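Local structure of hydratase ChsH2 (Mycobacterium tuberculosis SUMu008, 4W78) at residues F[58-63]-F[74-79]. The protein probably acts, in complex with its partner ChsH1, as a MaoC-like enoyl-CoA hydratase in the cholesterol catabolism of Mycobacterium tuberculosis. Numbering follows the deposited sequence.
Sequences LVQRYV and KSIGLR
I76 meets the helix with both of its branches, so that one strand residue engages two successive helix positions. Its CD1 methyl reaches Q60 at the root of the side chain, 3.8 Å from CB of Q60, while its CG2 methyl lies 4.0 Å from CG1 of V59. The side chains of V59 and I76 pass alongside each other in opposite directions. In I76 the extended CG1–CD1 arm (chi2 170°) carries the terminal methyl to the helix backbone, where it also comes within 4.1 Å of CA of Q60. V59 splits its two methyls between two strand residues: CG1 serves I76, and CG2 makes a looser contact with CD2 of L78 at 4.4 Å. I76 and L78 both turn toward the helix, with G77 between them, following the alternation of a β-strand. This is the helix-on-sheet packing of the hot-dog fold expected of a MaoC-like hydratase, in which the long helix 52-67 lies against an antiparallel sheet; the N-to-C directions of segments 58-63 and 74-79 make an angle of 124°. V59 also packs on A120 and V122 of neighbouring strand 116-125, and T56, one turn before Q60 on the helix, touches I76 and L78. Beyond its apolar root, Q60 extends away from its backbone N (chi1 -174°), and its OE1 accepts a hydrogen bond from the backbone N of A65 of the ChsH1 chain. Strand 72-80 ends this chain's own sheet, yet residues 75-79 pair antiparallel with a ChsH1 strand, while on the other side K74 and S75 both face E123 of strand 116-125 in a classic β-bulge.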
loop_
_atom_site.group_PDB
_atom_site.type_symbol
_atom_site.label_atom_id
_atom_site.label_comp_id
_atom_site.label_asym_id
_atom_site.label_seq_id
_atom_site.Cartn_x
_atom_site.Cartn_y
_atom_site.Cartn_z
ATOM N N LEU F 58 -12.604 5.816 -9.728
ATOM C CA LEU F 58 -12.334 6.125 -11.136
ATOM C C LEU F 58 -13.506 6.865 -11.784
ATOM O O LEU F 58 -13.295 7.798 -12.577
ATOM C CB LEU F 58 -12.014 4.852 -11.918
ATOM C CG LEU F 58 -10.672 4.228 -11.549
ATOM C CD1 LEU F 58 -10.527 2.885 -12.258
ATOM C CD2 LEU F 58 -9.529 5.162 -11.912
ATOM N N VAL F 59 -14.737 6.461 -11.475
ATOM C CA VAL F 59 -15.909 7.187 -11.984
ATOM C C VAL F 59 -15.890 8.638 -11.492
ATOM O O VAL F 59 -16.158 9.582 -12.268
ATOM C CB VAL F 59 -17.218 6.481 -11.577
ATOM C CG1 VAL F 59 -18.420 7.389 -11.782
ATOM C CG2 VAL F 59 -17.381 5.169 -12.353
ATOM N N GLN F 60 -15.574 8.828 -10.214
ATOM C CA GLN F 60 -15.408 10.170 -9.654
ATOM C C GLN F 60 -14.360 10.963 -10.409
ATOM O O GLN F 60 -14.621 12.107 -10.823
ATOM C CB GLN F 60 -15.019 10.069 -8.178
ATOM C CG GLN F 60 -14.958 11.404 -7.463
ATOM C CD GLN F 60 -14.605 11.221 -6.018
ATOM O OE1 GLN F 60 -15.475 11.196 -5.154
ATOM N NE2 GLN F 60 -13.326 11.073 -5.749
ATOM N N ARG F 61 -13.171 10.387 -10.566
ATOM C CA ARG F 61 -12.069 11.043 -11.278
ATOM C C ARG F 61 -12.473 11.422 -12.695
ATOM O O ARG F 61 -12.211 12.541 -13.155
ATOM C CB ARG F 61 -10.871 10.105 -11.354
ATOM C CG ARG F 61 -9.792 10.639 -12.269
ATOM C CD ARG F 61 -8.745 9.594 -12.560
ATOM N NE ARG F 61 -7.974 10.004 -13.726
ATOM C CZ ARG F 61 -7.018 9.272 -14.277
ATOM N NH1 ARG F 61 -6.703 8.088 -13.757
ATOM N NH2 ARG F 61 -6.377 9.727 -15.346
ATOM N N TYR F 62 -13.107 10.483 -13.385
ATOM C CA TYR F 62 -13.504 10.715 -14.772
ATOM C C TYR F 62 -14.415 11.951 -14.897
ATOM O O TYR F 62 -14.219 12.813 -15.774
ATOM C CB TYR F 62 -14.191 9.455 -15.307
ATOM C CG TYR F 62 -14.636 9.608 -16.730
ATOM C CD1 TYR F 62 -13.704 9.787 -17.740
ATOM C CD2 TYR F 62 -15.982 9.609 -17.064
ATOM C CE1 TYR F 62 -14.105 9.953 -19.059
ATOM C CE2 TYR F 62 -16.393 9.775 -18.388
ATOM C CZ TYR F 62 -15.444 9.941 -19.375
ATOM O OH TYR F 62 -15.829 10.108 -20.691
ATOM N N VAL F 63 -15.397 12.052 -14.007
ATOM C CA VAL F 63 -16.327 13.178 -14.025
ATOM C C VAL F 63 -15.650 14.497 -13.642
ATOM O O VAL F 63 -15.882 15.523 -14.288
ATOM C CB VAL F 63 -17.565 12.910 -13.127
ATOM C CG1 VAL F 63 -18.437 14.160 -13.010
ATOM C CG2 VAL F 63 -18.369 11.793 -13.709
ATOM N N LYS F 74 -22.254 14.679 -5.478
ATOM C CA LYS F 74 -23.357 14.460 -4.538
ATOM C C LYS F 74 -23.679 12.981 -4.375
ATOM O O LYS F 74 -24.101 12.535 -3.304
ATOM C CB LYS F 74 -24.617 15.217 -5.009
ATOM C CG LYS F 74 -24.406 16.719 -5.200
ATOM C CD LYS F 74 -24.074 17.383 -3.880
ATOM C CE LYS F 74 -23.974 18.894 -4.032
ATOM N NZ LYS F 74 -23.780 19.559 -2.715
ATOM N N SER F 75 -23.517 12.218 -5.449
ATOM C CA SER F 75 -23.761 10.776 -5.377
ATOM C C SER F 75 -23.151 10.054 -6.559
ATOM O O SER F 75 -23.005 10.627 -7.650
ATOM C CB SER F 75 -25.262 10.480 -5.302
ATOM O OG SER F 75 -25.953 10.895 -6.474
ATOM N N ILE F 76 -22.792 8.788 -6.336
ATOM C CA ILE F 76 -22.308 7.924 -7.403
ATOM C C ILE F 76 -23.010 6.595 -7.241
ATOM O O ILE F 76 -22.923 5.973 -6.182
ATOM C CB ILE F 76 -20.786 7.707 -7.325
ATOM C CG1 ILE F 76 -20.033 9.020 -7.577
ATOM C CG2 ILE F 76 -20.326 6.643 -8.344
ATOM C CD1 ILE F 76 -18.536 8.918 -7.278
ATOM N N GLY F 77 -23.730 6.172 -8.269
ATOM C CA GLY F 77 -24.345 4.855 -8.234
ATOM C C GLY F 77 -23.815 4.041 -9.391
ATOM O O GLY F 77 -23.834 4.498 -10.530
ATOM N N LEU F 78 -23.350 2.829 -9.129
ATOM C CA LEU F 78 -22.837 2.062 -10.247
ATOM C C LEU F 78 -23.212 0.596 -10.196
ATOM O O LEU F 78 -23.554 0.052 -9.136
ATOM C CB LEU F 78 -21.322 2.243 -10.393
ATOM C CG LEU F 78 -20.441 1.877 -9.198
ATOM C CD1 LEU F 78 -20.154 0.385 -9.176
ATOM C CD2 LEU F 78 -19.146 2.668 -9.239
ATOM N N ARG F 79 -23.168 -0.018 -11.364
ATOM C CA ARG F 79 -23.395 -1.440 -11.462
ATOM C C ARG F 79 -22.298 -2.041 -12.327
ATOM O O ARG F 79 -21.911 -1.483 -13.359
ATOM C CB ARG F 79 -24.788 -1.734 -12.025
ATOM C CG ARG F 79 -25.067 -1.163 -13.391
ATOM C CD ARG F 79 -26.377 -1.730 -13.957
ATOM N NE ARG F 79 -26.669 -1.161 -15.266
ATOM C CZ ARG F 79 -27.757 -1.419 -15.979
ATOM N NH1 ARG F 79 -28.679 -2.262 -15.521
ATOM N NH2 ARG F 79 -27.920 -0.837 -17.158
#